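Local structure of metallo-beta-lactamase domain-containing protein (Thermotoga maritima, 3H3E) at residues 165-170 against 194-199; 187-192 against 198-203. The protein is of unknown function but binds zinc and is probably a metal-dependent hydrolase of the metallo-beta-lactamase superfamily, with a transferase activity tentatively assigned. The protein carries 2 engineered substitutions. All blocks are in the same frame, centred on the assembly; numbering follows the deposited sequence.

Interaction 1 of 2, residues 165-170 against 194-199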
ATOM      1  N   THR A 165      -3.107   0.750   6.217  1.00 20.03           N
ATOM      2  CA  THR A 165      -1.716   0.368   6.089  1.00 17.66           C
ATOM      3  C   THR A 165      -1.464  -0.863   6.932  1.00 15.07           C
ATOM      4  O   THR A 165      -2.002  -1.001   8.027  1.00 18.32           O
ATOM      5  CB  THR A 165      -0.780   1.529   6.521  1.00 21.75           C
ATOM      6  OG1 THR A 165      -0.958   2.630   5.628  1.00 24.75           O
ATOM      7  CG2 THR A 165       0.667   1.111   6.468  1.00 20.91           C
ATOM      8  N   LEU A 166      -0.661  -1.770   6.403  1.00 11.33           N
ATOM      9  CA  LEU A 166      -0.354  -2.995   7.108  1.00 14.25           C
ATOM     10  C   LEU A 166       0.906  -2.819   7.944  1.00 18.06           C
ATOM     11  O   LEU A 166       1.892  -2.258   7.488  1.00 17.40           O
ATOM     12  CB  LEU A 166      -0.177  -4.134   6.107  1.00 12.59           C
ATOM     13  CG  LEU A 166       0.275  -5.481   6.642  1.00 13.02           C
ATOM     14  CD1 LEU A 166      -0.809  -6.014   7.530  1.00 11.91           C
ATOM     15  CD2 LEU A 166       0.578  -6.455   5.483  1.00 10.08           C
ATOM     16  N   VAL A 167       0.857  -3.289   9.181  1.00 26.33           N
ATOM     17  CA  VAL A 167       2.036  -3.328  10.032  1.00 21.93           C
ATOM     18  C   VAL A 167       2.252  -4.765  10.500  1.00 22.84           C
ATOM     19  O   VAL A 167       1.366  -5.395  11.076  1.00 18.09           O
ATOM     20  CB  VAL A 167       1.901  -2.386  11.240  1.00 11.79           C
ATOM     21  CG1 VAL A 167       3.170  -2.397  12.080  1.00 11.26           C
ATOM     22  CG2 VAL A 167       1.606  -0.999  10.767  1.00 10.49           C
ATOM     23  N   VAL A 168       3.437  -5.278  10.212  1.00 19.11           N
ATOM     24  CA  VAL A 168       3.832  -6.604  10.635  1.00 18.92           C
ATOM     25  C   VAL A 168       4.893  -6.431  11.704  1.00 26.74           C
ATOM     26  O   VAL A 168       5.927  -5.800  11.470  1.00 26.49           O
ATOM     27  CB  VAL A 168       4.465  -7.404   9.483  1.00 21.34           C
ATOM     28  CG1 VAL A 168       4.732  -8.846   9.915  1.00 14.71           C
ATOM     29  CG2 VAL A 168       3.598  -7.334   8.220  1.00 20.20           C
ATOM     30  N   ARG A 169       4.626  -7.000  12.875  1.00 26.21           N
ATOM     31  CA  ARG A 169       5.515  -6.894  14.020  1.00 25.46           C
ATOM     32  C   ARG A 169       6.496  -8.063  14.006  1.00 30.79           C
ATOM     33  O   ARG A 169       6.111  -9.226  14.102  1.00 34.04           O
ATOM     34  CB  ARG A 169       4.694  -6.838  15.308  1.00 27.24           C
ATOM     35  CG  ARG A 169       5.483  -6.668  16.579  1.00 36.26           C
ATOM     36  CD  ARG A 169       4.585  -6.983  17.755  1.00 44.28           C
ATOM     37  NE  ARG A 169       3.965  -5.799  18.340  1.00 47.34           N
ATOM     38  CZ  ARG A 169       2.741  -5.775  18.859  1.00 49.15           C
ATOM     39  NH1 ARG A 169       1.995  -6.876  18.822  1.00 42.66           N
ATOM     40  NH2 ARG A 169       2.256  -4.650  19.394  1.00 50.01           N
ATOM     41  N   THR A 170       7.768  -7.714  13.866  1.00 33.11           N
ATOM     42  CA  THR A 170       8.879  -8.633  13.651  1.00 32.43           C
ATOM     43  C   THR A 170       9.814  -8.518  14.861  1.00 37.80           C
ATOM     44  O   THR A 170       9.798  -7.496  15.557  1.00 37.42           O
ATOM     45  CB  THR A 170       9.589  -8.229  12.327  1.00 22.44           C
ATOM     46  OG1 THR A 170       9.055  -9.005  11.260  1.00 27.92           O
ATOM     47  CG2 THR A 170      11.092  -8.397  12.369  1.00 26.32           C
ATOM     48  N   GLU A 194       3.205   6.430  17.107  1.00 24.62           N
ATOM     49  CA  GLU A 194       2.422   6.789  18.293  1.00 19.71           C
ATOM     50  C   GLU A 194       1.677   5.590  18.878  1.00 21.83           C
ATOM     51  O   GLU A 194       1.156   5.673  19.988  1.00 22.47           O
ATOM     52  CB  GLU A 194       1.404   7.890  17.983  1.00 15.30           C
ATOM     53  CG  GLU A 194       1.942   9.091  17.226  1.00 26.83           C
ATOM     54  CD  GLU A 194       0.869  10.141  16.957  1.00 36.60           C
ATOM     55  OE1 GLU A 194      -0.326   9.775  16.911  1.00 38.23           O
ATOM     56  OE2 GLU A 194       1.219  11.331  16.790  1.00 39.17           O
ATOM     57  N   THR A 195       1.634   4.489  18.126  1.00 22.29           N
ATOM     58  CA  THR A 195       0.787   3.336  18.438  1.00 16.72           C
ATOM     59  C   THR A 195       1.613   2.139  18.909  1.00 21.39           C
ATOM     60  O   THR A 195       1.205   1.389  19.793  1.00 24.52           O
ATOM     61  CB  THR A 195      -0.016   2.892  17.178  1.00 30.76           C
ATOM     62  OG1 THR A 195      -0.882   3.944  16.746  1.00 31.44           O
ATOM     63  CG2 THR A 195      -0.856   1.666  17.467  1.00 40.29           C
ATOM     64  N   PHE A 196       2.768   1.949  18.283  1.00 18.43           N
ATOM     65  CA  PHE A 196       3.649   0.837  18.604  1.00 21.41           C
ATOM     66  C   PHE A 196       4.921   1.301  19.321  1.00 26.60           C
ATOM     67  O   PHE A 196       5.609   2.209  18.860  1.00 27.80           O
ATOM     68  CB  PHE A 196       4.004   0.059  17.332  1.00 28.55           C
ATOM     69  CG  PHE A 196       2.817  -0.560  16.649  1.00 28.00           C
ATOM     70  CD1 PHE A 196       2.498  -1.892  16.857  1.00 25.99           C
ATOM     71  CD2 PHE A 196       2.013   0.190  15.810  1.00 28.08           C
ATOM     72  CE1 PHE A 196       1.399  -2.465  16.241  1.00 25.93           C
ATOM     73  CE2 PHE A 196       0.906  -0.380  15.190  1.00 24.16           C
ATOM     74  CZ  PHE A 196       0.603  -1.706  15.402  1.00 25.65           C
ATOM     75  N   ASN A 197       5.217   0.668  20.453  1.00 29.36           N
ATOM     76  CA  ASN A 197       6.453   0.919  21.175  1.00 25.99           C
ATOM     77  C   ASN A 197       7.668   0.341  20.446  1.00 25.95           C
ATOM     78  O   ASN A 197       8.790   0.464  20.914  1.00 43.50           O
ATOM     79  CB  ASN A 197       6.366   0.326  22.577  1.00 30.53           C
ATOM     80  CG  ASN A 197       7.377   0.934  23.532  1.00 43.04           C
ATOM     81  OD1 ASN A 197       8.200   1.761  23.137  1.00 44.46           O
ATOM     82  ND2 ASN A 197       7.314   0.530  24.801  1.00 46.30           N
ATOM     83  N   GLU A 198       7.435  -0.280  19.298  1.00 16.87           N
ATOM     84  CA  GLU A 198       8.484  -0.965  18.543  1.00 24.44           C
ATOM     85  C   GLU A 198       9.108  -0.049  17.511  1.00 25.07           C
ATOM     86  O   GLU A 198       8.486   0.893  17.049  1.00 34.10           O
ATOM     87  CB  GLU A 198       7.938  -2.213  17.824  1.00 30.86           C
ATOM     88  CG  GLU A 198       7.970  -3.515  18.605  1.00 33.23           C
ATOM     89  CD  GLU A 198       6.666  -3.803  19.333  1.00 54.63           C
ATOM     90  OE1 GLU A 198       5.641  -3.148  19.026  1.00 52.59           O
ATOM     91  OE2 GLU A 198       6.670  -4.691  20.219  1.00 69.50           O
ATOM     92  N   ARG A 199      10.342  -0.339  17.131  1.00 25.00           N
ATOM     93  CA  ARG A 199      11.029   0.471  16.142  1.00 20.53           C
ATOM     94  C   ARG A 199      10.564   0.079  14.741  1.00 24.70           C
ATOM     95  O   ARG A 199      10.181  -1.064  14.501  1.00 29.32           O
ATOM     96  CB  ARG A 199      12.544   0.301  16.275  1.00 25.73           C
ATOM     97  CG  ARG A 199      13.323   1.032  15.194  1.00 48.70           C
ATOM     98  CD  ARG A 199      14.807   0.756  15.279  1.00 58.33           C
ATOM     99  NE  ARG A 199      15.484   1.737  16.117  1.00 61.79           N
ATOM    100  CZ  ARG A 199      16.350   2.638  15.662  1.00 67.13           C
ATOM    101  NH1 ARG A 199      16.660   2.676  14.371  1.00 63.44           N
ATOM    102  NH2 ARG A 199      16.918   3.493  16.501  1.00 73.77           N
TER
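R169 reaches from strand 165-170 and meets the carboxylate of E198 with its NE. The contact is a weak hydrogen bond within a salt bridge, 3.2 Å from R169 NE to E198 OE1. The bond is fairly straight, with an N-H...O angle of 163°. OE1 sits at the edge of the guanidinium and in its plane, while the carboxylate itself is turned steeply out of that plane. E198 OE2 is farther from R169 NE, at 3.5 Å. Both chains bend to make this meeting, R169 at chi3 and E198 at chi2, and they cross at about a right angle. R169 CG is anti to the backbone N (chi1 -177°), which starts its chain toward the loop.

The same guanidinium also leans on F196. R169 NH2 lies 3.8 Å from F196 CD1. The two planes are 66° apart, so this is an oblique contact and not a stack. V167, two residues back on the strand, supplies the apolar part. Its CG1 stands over one face of the F196 ring, offset toward the rim, and comes within 4.3 Å of F196 CZ. V167 and F196 are both buried. R169 and E198 are partly exposed, so the ion pair borders the apolar contact.

Around them, F131 meets the F196 ring edge to face, and L133 and L174 also touch F196. Strand 165-170 lies between strands 130-133 and 173-178 in a mixed sheet. F196 thus packs the loop between helix 185-193 and strand 200-204 against that sheet. The contact lies away from the zinc site. It joins a helix-to-strand connection to a sheet of the metallo-beta-lactamase fold by apolar packing with an ion pair at its border.

Interaction 2 of 2, residues 187-192 against 198-203; sequences NILLDI and ERIKMV
L189 and I192 of helix 185-193 pack on I200 and V203 of strand 200-204. This is the helix-on-strand packing of a beta-alpha-beta unit, made of strand 173-178, this helix and strand 200-204, in a metallo-beta-lactamase fold. The helix and strand segments run roughly antiparallel, with 150° between their directions. Their axes come within 11.3 Å of each other. The backbones are closest at L189 and I200, whose CA atoms are 8.3 Å apart.

The side-chain contact across the two segments is apolar, and all four touching residues are buried. Two methyls carry it, L189 CD2 and I200 CD1. L189 CD2 lies 4.0 Å from I200 CD1 and also 4.0 Å from V203 CG2, so it bridges the two strand residues. L189 crosses both of these side chains obliquely. I192, nearly one turn further along the helix, meets I200 at about a right angle. F224 of helix 214-226 touches both L189 and V203, and I192 continues onto L174 and V176 of the neighbouring strand.

The backbone explains why I200 and V203, three residues apart, both face the helix. K201 has a helix-like psi of -56°, and both K201 and M202 bond through their backbones to L174. This is consistent with a beta bulge.

N187 and D191, turned from the strand, make polar contacts. D191 OD1 forms a salt bridge with R139, and N187 OD1 accepts a hydrogen bond from the same arginine.

I200 has an extended chain (chi2 172°), which carries its CD1 out to the helix. I200 CD1 also rests on the backbone of L189, 3.9 Å from L189 O. That methyl touches L189 and I192 together, with I200 CD1 lying 4.1 Å from I192 CG2.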
ATOM      1  N   ASN A 187       3.008  10.966   7.640  1.00 21.44           N
ATOM      2  CA  ASN A 187       1.871  10.890   8.564  1.00 18.31           C
ATOM      3  C   ASN A 187       1.590   9.462   8.954  1.00 16.30           C
ATOM      4  O   ASN A 187       1.236   9.157  10.092  1.00 17.53           O
ATOM      5  CB  ASN A 187       0.625  11.513   7.937  1.00 14.53           C
ATOM      6  CG  ASN A 187       0.683  13.006   7.947  1.00 19.81           C
ATOM      7  OD1 ASN A 187       1.220  13.595   8.878  1.00 22.50           O
ATOM      8  ND2 ASN A 187       0.156  13.637   6.906  1.00 20.12           N
ATOM      9  N   ILE A 188       1.767   8.583   7.984  1.00 17.29           N
ATOM     10  CA  ILE A 188       1.512   7.176   8.177  1.00 18.36           C
ATOM     11  C   ILE A 188       2.485   6.619   9.192  1.00 18.43           C
ATOM     12  O   ILE A 188       2.095   5.887  10.090  1.00 24.21           O
ATOM     13  CB  ILE A 188       1.580   6.424   6.840  1.00 20.23           C
ATOM     14  CG1 ILE A 188       0.329   6.761   6.011  1.00 17.12           C
ATOM     15  CG2 ILE A 188       1.723   4.946   7.066  1.00  6.83           C
ATOM     16  CD1 ILE A 188       0.334   6.245   4.588  1.00  9.89           C
ATOM     17  N   LEU A 189       3.752   6.994   9.074  1.00 20.83           N
ATOM     18  CA  LEU A 189       4.782   6.455   9.968  1.00 17.59           C
ATOM     19  C   LEU A 189       4.656   7.005  11.376  1.00 14.00           C
ATOM     20  O   LEU A 189       4.832   6.286  12.345  1.00 21.24           O
ATOM     21  CB  LEU A 189       6.175   6.738   9.417  1.00 20.75           C
ATOM     22  CG  LEU A 189       6.552   5.990   8.131  1.00 17.78           C
ATOM     23  CD1 LEU A 189       7.981   6.283   7.768  1.00  8.33           C
ATOM     24  CD2 LEU A 189       6.362   4.513   8.322  1.00  7.85           C
ATOM     25  N   LEU A 190       4.349   8.290  11.477  1.00 16.47           N
ATOM     26  CA  LEU A 190       4.123   8.935  12.754  1.00 12.69           C
ATOM     27  C   LEU A 190       2.916   8.327  13.448  1.00 16.23           C
ATOM     28  O   LEU A 190       2.926   8.125  14.658  1.00 20.13           O
ATOM     29  CB  LEU A 190       3.917  10.435  12.557  1.00 21.22           C
ATOM     30  CG  LEU A 190       5.070  11.235  11.941  1.00 20.93           C
ATOM     31  CD1 LEU A 190       4.588  12.578  11.395  1.00 13.56           C
ATOM     32  CD2 LEU A 190       6.155  11.441  12.975  1.00 19.06           C
ATOM     33  N   ASP A 191       1.864   8.033  12.695  1.00 19.01           N
ATOM     34  CA  ASP A 191       0.713   7.375  13.301  1.00 15.40           C
ATOM     35  C   ASP A 191       1.139   6.037  13.893  1.00 20.61           C
ATOM     36  O   ASP A 191       0.735   5.679  14.992  1.00 27.41           O
ATOM     37  CB  ASP A 191      -0.427   7.199  12.300  1.00 17.29           C
ATOM     38  CG  ASP A 191      -1.395   8.380  12.296  1.00 33.85           C
ATOM     39  OD1 ASP A 191      -0.983   9.498  12.676  1.00 39.75           O
ATOM     40  OD2 ASP A 191      -2.575   8.196  11.914  1.00 36.18           O
ATOM     41  N   ILE A 192       1.972   5.308  13.158  1.00 20.97           N
ATOM     42  CA  ILE A 192       2.505   4.029  13.613  1.00 15.81           C
ATOM     43  C   ILE A 192       3.380   4.209  14.856  1.00 20.32           C
ATOM     44  O   ILE A 192       3.196   3.541  15.861  1.00 26.28           O
ATOM     45  CB  ILE A 192       3.289   3.372  12.484  1.00  9.67           C
ATOM     46  CG1 ILE A 192       2.328   3.011  11.353  1.00  8.14           C
ATOM     47  CG2 ILE A 192       4.011   2.164  12.972  1.00 10.73           C
ATOM     48  CD1 ILE A 192       3.003   2.494  10.142  1.00 12.80           C
ATOM     49  N   GLU A 198       7.435  -0.280  19.298  1.00 16.87           N
ATOM     50  CA  GLU A 198       8.484  -0.965  18.543  1.00 24.44           C
ATOM     51  C   GLU A 198       9.108  -0.049  17.511  1.00 25.07           C
ATOM     52  O   GLU A 198       8.486   0.893  17.049  1.00 34.10           O
ATOM     53  CB  GLU A 198       7.938  -2.213  17.824  1.00 30.86           C
ATOM     54  CG  GLU A 198       7.970  -3.515  18.605  1.00 33.23           C
ATOM     55  CD  GLU A 198       6.666  -3.803  19.333  1.00 54.63           C
ATOM     56  OE1 GLU A 198       5.641  -3.148  19.026  1.00 52.59           O
ATOM     57  OE2 GLU A 198       6.670  -4.691  20.219  1.00 69.50           O
ATOM     58  N   ARG A 199      10.342  -0.339  17.131  1.00 25.00           N
ATOM     59  CA  ARG A 199      11.029   0.471  16.142  1.00 20.53           C
ATOM     60  C   ARG A 199      10.564   0.079  14.741  1.00 24.70           C
ATOM     61  O   ARG A 199      10.181  -1.064  14.501  1.00 29.32           O
ATOM     62  CB  ARG A 199      12.544   0.301  16.275  1.00 25.73           C
ATOM     63  CG  ARG A 199      13.323   1.032  15.194  1.00 48.70           C
ATOM     64  CD  ARG A 199      14.807   0.756  15.279  1.00 58.33           C
ATOM     65  NE  ARG A 199      15.484   1.737  16.117  1.00 61.79           N
ATOM     66  CZ  ARG A 199      16.350   2.638  15.662  1.00 67.13           C
ATOM     67  NH1 ARG A 199      16.660   2.676  14.371  1.00 63.44           N
ATOM     68  NH2 ARG A 199      16.918   3.493  16.501  1.00 73.77           N
ATOM     69  N   ILE A 200      10.593   1.030  13.813  1.00 22.33           N
ATOM     70  CA  ILE A 200      10.253   0.733  12.432  1.00 21.82           C
ATOM     71  C   ILE A 200      11.506   0.260  11.681  1.00 27.81           C
ATOM     72  O   ILE A 200      12.467   1.005  11.524  1.00 35.19           O
ATOM     73  CB  ILE A 200       9.610   1.954  11.744  1.00 17.22           C
ATOM     74  CG1 ILE A 200       8.298   2.317  12.432  1.00 16.85           C
ATOM     75  CG2 ILE A 200       9.342   1.673  10.281  1.00 10.93           C
ATOM     76  CD1 ILE A 200       7.692   3.616  11.955  1.00  9.69           C
ATOM     77  N   LYS A 201      11.492  -0.994  11.243  1.00 23.19           N
ATOM     78  CA  LYS A 201      12.647  -1.604  10.600  1.00 27.08           C
ATOM     79  C   LYS A 201      12.666  -1.319   9.102  1.00 29.84           C
ATOM     80  O   LYS A 201      13.648  -0.784   8.589  1.00 30.40           O
ATOM     81  CB  LYS A 201      12.652  -3.121  10.846  1.00 33.10           C
ATOM     82  CG  LYS A 201      13.680  -3.905  10.027  1.00 41.81           C
ATOM     83  CD  LYS A 201      13.576  -5.411  10.307  1.00 53.87           C
ATOM     84  CE  LYS A 201      14.696  -6.229   9.656  1.00 55.37           C
ATOM     85  NZ  LYS A 201      14.518  -6.371   8.181  1.00 55.38           N
HETATM   86  N   MSE A 202      11.577  -1.673   8.415  1.00 24.82           N
HETATM   87  CA  MSE A 202      11.498  -1.610   6.955  1.00 17.69           C
HETATM   88  C   MSE A 202      10.155  -1.048   6.480  1.00 24.86           C
HETATM   89  O   MSE A 202       9.105  -1.351   7.044  1.00 30.68           O
HETATM   90  CB  MSE A 202      11.701  -3.011   6.370  1.00 14.15           C
HETATM   91  CG  MSE A 202      11.656  -3.098   4.856  1.00 23.52           C
HETATM   92 SE   MSE A 202      11.907  -4.765   4.202  1.00 19.03          SE
HETATM   93  CE  MSE A 202      13.589  -5.099   4.666  1.00 15.83           C
ATOM     94  N   VAL A 203      10.190  -0.236   5.431  1.00 20.15           N
ATOM     95  CA  VAL A 203       8.960   0.273   4.830  1.00 16.16           C
ATOM     96  C   VAL A 203       8.919  -0.034   3.344  1.00 19.46           C
ATOM     97  O   VAL A 203       9.820   0.346   2.620  1.00 24.44           O
ATOM     98  CB  VAL A 203       8.839   1.784   4.995  1.00 15.78           C
ATOM     99  CG1 VAL A 203       7.496   2.259   4.499  1.00 14.72           C
ATOM    100  CG2 VAL A 203       9.044   2.167   6.443  1.00 17.99           C
TER

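Well along the chain from the N terminus comes strand 165-170. The chain turns back as strand 173-178 and enters helix 185-193. The loop 194-199 then returns to strand 165-170, where interaction 1 closes a long loop. The chain goes straight on into strand 200-204, which packs back on the helix in interaction 2, a much shorter closure. The two closures cross: helix segment 187-192 lies between the ends of interaction 1, and 198-203 runs past them. They share E198 and R199. They also touch directly, with V167 CG2 3.8 Å from I192 CD1. Together they tie one helix and its exit loop to the same mixed sheet.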